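Local coordinates for putative DNA-binding protein (Bacteroides fragilis, PDB 3BS3) that probably binds DNA through a helix-turn-helix domain of the XRE family, at residues 16-19 with 20-23; 36-39 with 40-44; 55-58 with 59-62. All blocks are in the same frame, centred on the assembly; numbering follows the deposited sequence.

Interaction 1: 16-19 with 20-23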
loop_
_atom_site.group_PDB
_atom_site.type_symbol
_atom_site.label_atom_id
_atom_site.label_comp_id
_atom_site.label_asym_id
_atom_site.label_seq_id
_atom_site.Cartn_x
_atom_site.Cartn_y
_atom_site.Cartn_z
ATOM N N LYS A 16 7.094 0.269 -12.251
ATOM C CA LYS A 16 7.724 -0.077 -13.525
ATOM C C LYS A 16 8.334 1.162 -14.193
ATOM O O LYS A 16 9.452 1.100 -14.713
ATOM C CB LYS A 16 6.709 -0.738 -14.450
ATOM C CG LYS A 16 7.327 -1.379 -15.706
ATOM C CD LYS A 16 6.227 -1.907 -16.619
ATOM C CE LYS A 16 5.399 -0.758 -17.202
ATOM N NZ LYS A 16 6.043 -0.077 -18.388
ATOM N N VAL A 17 7.606 2.280 -14.166
ATOM C CA VAL A 17 8.086 3.494 -14.831
ATOM C C VAL A 17 9.309 4.023 -14.093
ATOM O O VAL A 17 10.324 4.379 -14.715
ATOM C CB VAL A 17 6.990 4.577 -14.895
ATOM C CG1 VAL A 17 7.575 5.906 -15.399
ATOM C CG2 VAL A 17 5.870 4.090 -15.823
ATOM N N VAL A 18 9.216 4.075 -12.774
ATOM C CA VAL A 18 10.325 4.631 -11.982
ATOM C C VAL A 18 11.582 3.748 -12.081
ATOM O O VAL A 18 12.692 4.274 -12.169
ATOM C CB VAL A 18 9.921 4.967 -10.546
ATOM C CG1 VAL A 18 11.149 5.494 -9.761
ATOM C CG2 VAL A 18 8.771 6.000 -10.545
ATOM N N LEU A 19 11.417 2.420 -12.044
ATOM C CA LEU A 19 12.559 1.529 -12.297
ATOM C C LEU A 19 13.286 1.889 -13.593
ATOM O O LEU A 19 14.520 1.952 -13.655
ATOM C CB LEU A 19 12.118 0.067 -12.363
ATOM C CG LEU A 19 11.944 -0.597 -10.989
ATOM C CD1 LEU A 19 11.295 -1.961 -11.153
ATOM C CD2 LEU A 19 13.289 -0.769 -10.254
ATOM N N ALA A 20 12.518 2.093 -14.646
ATOM C CA ALA A 20 13.103 2.409 -15.962
ATOM C C ALA A 20 13.813 3.769 -15.940
ATOM O O ALA A 20 14.930 3.910 -16.476
ATOM C CB ALA A 20 12.024 2.380 -17.017
ATOM N N GLU A 21 13.173 4.752 -15.313
ATOM C CA GLU A 21 13.734 6.091 -15.224
ATOM C C GLU A 21 15.039 6.089 -14.421
ATOM O O GLU A 21 15.967 6.854 -14.752
ATOM C CB GLU A 21 12.707 7.033 -14.601
ATOM C CG GLU A 21 11.595 7.350 -15.583
ATOM C CD GLU A 21 10.528 8.265 -15.008
ATOM O OE1 GLU A 21 10.482 8.453 -13.774
ATOM O OE2 GLU A 21 9.714 8.758 -15.802
ATOM N N LYS A 22 15.088 5.261 -13.385
ATOM C CA LYS A 22 16.262 5.167 -12.532
ATOM C C LYS A 22 17.282 4.123 -13.040
ATOM O O LYS A 22 18.261 3.831 -12.362
ATOM C CB LYS A 22 15.872 4.890 -11.063
ATOM C CG LYS A 22 15.097 6.057 -10.423
ATOM C CD LYS A 22 15.900 7.381 -10.561
ATOM C CE LYS A 22 15.460 8.463 -9.569
ATOM N NZ LYS A 22 16.529 9.552 -9.374
ATOM N N GLN A 23 17.032 3.534 -14.200
ATOM C CA GLN A 23 17.982 2.570 -14.790
ATOM C C GLN A 23 18.301 1.413 -13.813
ATOM O O GLN A 23 19.462 1.132 -13.497
ATOM C CB GLN A 23 19.228 3.321 -15.331
ATOM C CG GLN A 23 18.816 4.277 -16.494
ATOM C CD GLN A 23 19.937 5.018 -17.222
ATOM O OE1 GLN A 23 21.072 4.542 -17.339
ATOM N NE2 GLN A 23 19.602 6.192 -17.760
#
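Lys22 N donates to Val18 O at 2.9 Å, and Glu21 N to Val17 O at 2.9 Å. One residue earlier, Ala20 N reaches Lys16 O over a longer 3.2 Å. Beside these bonds the side chains pair one turn apart. Val17 and Glu21 run alongside each other: CG1 of Val17 stands anti to its own backbone N (chi1 171°), which carries it beside the carbonyl and up to Glu21 OE2 at 3.6 Å, while Glu21 CG passes over Val17 O. In the same way Val18 CG1 packs on Lys22 CG at 4.0 Å before the lysine chain bends at chi2 and leads its ammonium away. Val18 and Leu19 also face the core, where both touch Leu62 of helix 52-62. At Gln23 positive phi ends helix 15-21 in a Schellman motif, with Gln23 N bonded to Ala20 O at 3.1 Å. The contact thus has two faces: an outer one, where the carboxylate of Glu21 is carried on an aliphatic stem beside Val17, and an inner, mainly apolar one, with the Lys22 stem lying on buried Val18 at the border, consistent with a first helix laid against the hydrophobic core.

Interaction 2: 36-39 with 40-44. With SO4 (sulfate ion), chain B.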
loop_
_atom_site.group_PDB
_atom_site.type_symbol
_atom_site.label_atom_id
_atom_site.label_comp_id
_atom_site.label_asym_id
_atom_site.label_seq_id
_atom_site.Cartn_x
_atom_site.Cartn_y
_atom_site.Cartn_z
ATOM N N SER A 36 11.044 -12.285 -4.103
ATOM C CA SER A 36 11.230 -13.022 -5.354
ATOM C C SER A 36 11.105 -12.047 -6.524
ATOM O O SER A 36 10.436 -11.012 -6.411
ATOM C CB SER A 36 10.211 -14.159 -5.493
ATOM O OG SER A 36 8.913 -13.631 -5.684
ATOM N N GLU A 37 11.770 -12.351 -7.637
ATOM C CA GLU A 37 11.626 -11.512 -8.819
ATOM C C GLU A 37 10.184 -11.546 -9.329
ATOM O O GLU A 37 9.690 -10.531 -9.844
ATOM C CB GLU A 37 12.608 -11.898 -9.926
ATOM C CG GLU A 37 12.686 -10.850 -11.024
ATOM C CD GLU A 37 13.687 -11.175 -12.110
ATOM O OE1 GLU A 37 14.454 -12.150 -11.962
ATOM O OE2 GLU A 37 13.694 -10.448 -13.125
ATOM N N ASN A 38 9.515 -12.682 -9.153
ATOM C CA ASN A 38 8.098 -12.808 -9.518
ATOM C C ASN A 38 7.233 -11.770 -8.786
ATOM O O ASN A 38 6.381 -11.114 -9.395
ATOM C CB ASN A 38 7.557 -14.201 -9.211
ATOM C CG ASN A 38 6.120 -14.394 -9.704
ATOM O OD1 ASN A 38 5.837 -14.209 -10.886
ATOM N ND2 ASN A 38 5.218 -14.764 -8.801
ATOM N N THR A 39 7.437 -11.659 -7.477
ATOM C CA THR A 39 6.710 -10.655 -6.679
ATOM C C THR A 39 6.889 -9.248 -7.253
ATOM O O THR A 39 5.905 -8.542 -7.457
ATOM C CB THR A 39 7.093 -10.712 -5.184
ATOM O OG1 THR A 39 6.711 -11.973 -4.630
ATOM C CG2 THR A 39 6.360 -9.637 -4.393
ATOM N N ILE A 40 8.134 -8.845 -7.522
ATOM C CA ILE A 40 8.405 -7.509 -8.075
ATOM C C ILE A 40 7.768 -7.356 -9.444
ATOM O O ILE A 40 7.171 -6.326 -9.748
ATOM C CB ILE A 40 9.936 -7.272 -8.200
ATOM C CG1 ILE A 40 10.591 -7.334 -6.821
ATOM C CG2 ILE A 40 10.252 -5.964 -8.924
ATOM C CD1 ILE A 40 9.980 -6.465 -5.793
ATOM N N SER A 41 7.876 -8.398 -10.271
ATOM C CA SER A 41 7.313 -8.332 -11.617
ATOM C C SER A 41 5.801 -8.117 -11.555
ATOM O O SER A 41 5.249 -7.367 -12.363
ATOM C CB SER A 41 7.660 -9.582 -12.447
ATOM O OG SER A 41 6.891 -10.708 -12.059
ATOM N N ARG A 42 5.144 -8.766 -10.595
ATOM C CA ARG A 42 3.696 -8.623 -10.423
ATOM C C ARG A 42 3.323 -7.221 -9.922
ATOM O O ARG A 42 2.291 -6.672 -10.315
ATOM C CB ARG A 42 3.147 -9.701 -9.506
ATOM C CG ARG A 42 3.090 -11.081 -10.210
ATOM C CD ARG A 42 2.646 -12.160 -9.266
ATOM N NE ARG A 42 1.284 -11.940 -8.778
ATOM C CZ ARG A 42 0.170 -12.248 -9.446
ATOM N NH1 ARG A 42 0.217 -12.793 -10.653
ATOM N NH2 ARG A 42 -1.010 -12.004 -8.894
ATOM N N TRP A 43 4.151 -6.643 -9.069
ATOM C CA TRP A 43 3.949 -5.233 -8.726
ATOM C C TRP A 43 4.116 -4.376 -9.985
ATOM O O TRP A 43 3.312 -3.464 -10.240
ATOM C CB TRP A 43 4.963 -4.747 -7.687
ATOM C CG TRP A 43 4.852 -5.398 -6.355
ATOM C CD1 TRP A 43 3.863 -6.237 -5.931
ATOM C CD2 TRP A 43 5.758 -5.256 -5.268
ATOM N NE1 TRP A 43 4.101 -6.641 -4.635
ATOM C CE2 TRP A 43 5.262 -6.050 -4.207
ATOM C CE3 TRP A 43 6.946 -4.528 -5.084
ATOM C CZ2 TRP A 43 5.918 -6.154 -2.970
ATOM C CZ3 TRP A 43 7.603 -4.624 -3.842
ATOM C CH2 TRP A 43 7.082 -5.441 -2.810
ATOM N N CYS A 44 5.150 -4.670 -10.785
ATOM C CA CYS A 44 5.449 -3.815 -11.955
ATOM C C CYS A 44 4.290 -3.820 -12.945
ATOM O O CYS A 44 3.947 -2.781 -13.541
ATOM C CB CYS A 44 6.733 -4.249 -12.651
ATOM S SG CYS A 44 8.097 -3.641 -11.728
HETATM S S SO4 B . 8.153 -12.839 -1.378
HETATM O O1 SO4 B . 7.902 -14.253 -1.106
HETATM O O2 SO4 B . 9.242 -12.383 -0.520
HETATM O O3 SO4 B . 8.517 -12.672 -2.780
HETATM O O4 SO4 B . 6.941 -12.071 -1.086
#
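Thr39 rests its methyl on the indole of Trp43, one turn further along helix 37-44. CG2 sits 3.4 Å above the ring plane, offset toward the rim, and lies 3.8 Å from Trp43 CE2, while Thr39 O lies over the pyrrole side, near CD1, and accepts Trp43 N at 3.0 Å. With chi1 at -64° the two branches part: the methyl faces the tryptophan, and OG1 turns back to the helix start, where it donates to sulfate O3 at 2.7 Å. Ser36, the N-cap, gives its backbone N to the same O3 at 2.9 Å in a nearly straight bond (174°). Ile40 lies on another side of the helix, its CG1 3.7 Å from Ser36 O, and its side chain touches Asn26 and Ala30 of helix 26-33. Asn38 works through its carbonyl and its amide. Its O takes Arg42 N and, in one of the two conformers of Ser41, also Ser41 OG at 2.7 Å, both from the same face of the carbonyl plane. Its ND2 runs alongside Arg42 CD at 3.7 Å, the amide and guanidinium planes 37° apart. In the helix-turn-helix motif this is the second helix, the one expected to enter the DNA groove. The sulfate probably came from the crystallisation liquor, yet an anion held by a backbone N-H and a hydroxyl at a helix N-terminus, where the dipole would help, could resemble a DNA phosphate contact.

Interaction 3: 55-58 with 59-62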
loop_
_atom_site.group_PDB
_atom_site.type_symbol
_atom_site.label_atom_id
_atom_site.label_comp_id
_atom_site.label_asym_id
_atom_site.label_seq_id
_atom_site.Cartn_x
_atom_site.Cartn_y
_atom_site.Cartn_z
ATOM N N LEU A 55 6.294 -0.059 -0.102
ATOM C CA LEU A 55 6.401 1.047 -1.048
ATOM C C LEU A 55 7.435 2.066 -0.578
ATOM O O LEU A 55 8.244 2.571 -1.384
ATOM C CB LEU A 55 5.024 1.685 -1.276
ATOM C CG LEU A 55 4.762 2.443 -2.580
ATOM C CD1 LEU A 55 4.785 1.503 -3.755
ATOM C CD2 LEU A 55 3.385 3.029 -2.477
ATOM N N VAL A 56 7.433 2.354 0.714
ATOM C CA VAL A 56 8.444 3.247 1.298
ATOM C C VAL A 56 9.868 2.700 1.084
ATOM O O VAL A 56 10.788 3.478 0.731
ATOM C CB VAL A 56 8.193 3.535 2.804
ATOM C CG1 VAL A 56 9.384 4.273 3.439
ATOM C CG2 VAL A 56 6.921 4.357 2.956
ATOM N N LYS A 57 10.068 1.397 1.298
ATOM C CA LYS A 57 11.405 0.814 1.082
ATOM C C LYS A 57 11.794 0.890 -0.398
ATOM O O LYS A 57 12.946 1.226 -0.725
ATOM C CB LYS A 57 11.497 -0.630 1.598
ATOM C CG LYS A 57 12.803 -0.975 2.355
ATOM C CD LYS A 57 14.081 -0.754 1.558
ATOM C CE LYS A 57 15.294 -1.452 2.184
ATOM N NZ LYS A 57 15.316 -2.924 1.909
ATOM N N VAL A 58 10.856 0.604 -1.298
ATOM C CA VAL A 58 11.159 0.723 -2.730
ATOM C C VAL A 58 11.592 2.151 -3.071
ATOM O O VAL A 58 12.551 2.377 -3.834
ATOM C CB VAL A 58 9.939 0.346 -3.584
ATOM C CG1 VAL A 58 10.213 0.596 -5.082
ATOM C CG2 VAL A 58 9.527 -1.136 -3.387
ATOM N N ALA A 59 10.865 3.113 -2.522
ATOM C CA ALA A 59 11.155 4.538 -2.782
ATOM C C ALA A 59 12.561 4.905 -2.270
ATOM O O ALA A 59 13.321 5.617 -2.956
ATOM C CB ALA A 59 10.082 5.409 -2.150
ATOM N N GLU A 60 12.906 4.409 -1.088
ATOM C CA GLU A 60 14.232 4.665 -0.512
ATOM C C GLU A 60 15.304 4.120 -1.451
ATOM O O GLU A 60 16.297 4.815 -1.760
ATOM C CB GLU A 60 14.355 4.047 0.884
ATOM C CG GLU A 60 13.583 4.827 1.931
ATOM C CD GLU A 60 13.398 4.093 3.254
ATOM O OE1 GLU A 60 13.766 2.899 3.375
ATOM O OE2 GLU A 60 12.860 4.727 4.182
ATOM N N LEU A 61 15.090 2.897 -1.928
ATOM C CA LEU A 61 16.050 2.224 -2.827
ATOM C C LEU A 61 16.201 2.927 -4.179
ATOM O O LEU A 61 17.300 2.930 -4.752
ATOM C CB LEU A 61 15.642 0.765 -3.052
ATOM C CG LEU A 61 15.815 -0.168 -1.857
ATOM C CD1 LEU A 61 15.167 -1.494 -2.129
ATOM C CD2 LEU A 61 17.314 -0.361 -1.543
ATOM N N LEU A 62 15.113 3.520 -4.675
ATOM C CA LEU A 62 15.138 4.229 -5.962
ATOM C C LEU A 62 15.432 5.721 -5.818
ATOM O O LEU A 62 15.474 6.443 -6.827
ATOM C CB LEU A 62 13.833 4.004 -6.733
ATOM C CG LEU A 62 13.583 2.536 -7.091
ATOM C CD1 LEU A 62 12.225 2.363 -7.737
ATOM C CD2 LEU A 62 14.686 1.967 -8.007
#
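The carboxylate of Glu60, in one of its two conformers, turns one face to the preceding helical turn, with Val56 CG1 and Val56 O both on that side. In that conformer CG1 comes nearest to OE2, at 3.6 Å, off the carboxylate plane, and Glu60 CG passes 3.3 Å from Val56 O. The extended glutamate chain keeps its oxygens on the outer surface of the helix. Lys57, also modelled twice, bends at chi2, and in one conformer its CD meets CG and CD1 of Leu61, both at 3.9 Å; its NZ stays 6.2 Å from Glu60 OE1, so opposite charges are near but not joined in a salt bridge. Helix 52-62 follows the helix-turn-helix pair in the XRE fold and closes the core behind it: Leu61 packs on Leu29, Gln32 and Met33 of helix 26-33, and Leu55 reaches Ile15. On the buried side Val58 and Leu62 run alongside each other in the same direction. A chi1 of 175° swings Val58 CG1 beside the carbonyl carbon, toward the next turn, where it touches Leu62 CD1 at 3.8 Å, directly beside the bond from Leu62 N to Val58 O of 2.9 Å. Ala59 N bonds to Leu55 O, and its small CB lies 3.5 Å from that oxygen. Val56 and Leu55, at the start of the segment, also pack on Met11 of the second subunit.

In the fold
The three contacts come in series along the chain, each within one helix: interaction 1 on helix 15-21, interaction 2 on helix 37-44 and interaction 3 on helix 52-62, all parts of one helix-turn-helix domain. Their centres lie about 12 to 15 Å apart, yet every pair touches. Leu19 CD1 meets Cys44 SG at 3.7 Å, Leu19 CD2 meets Leu62 CD2 at 3.8 Å, and Trp43 CZ3 reaches Val58 CG2 at 4.0 Å. Interactions 2 and 3 sit on opposite sides of the chain's centre. The apolar sides of these helices therefore share one small core, against which helix 37-44, probably the DNA-reading one, is packed.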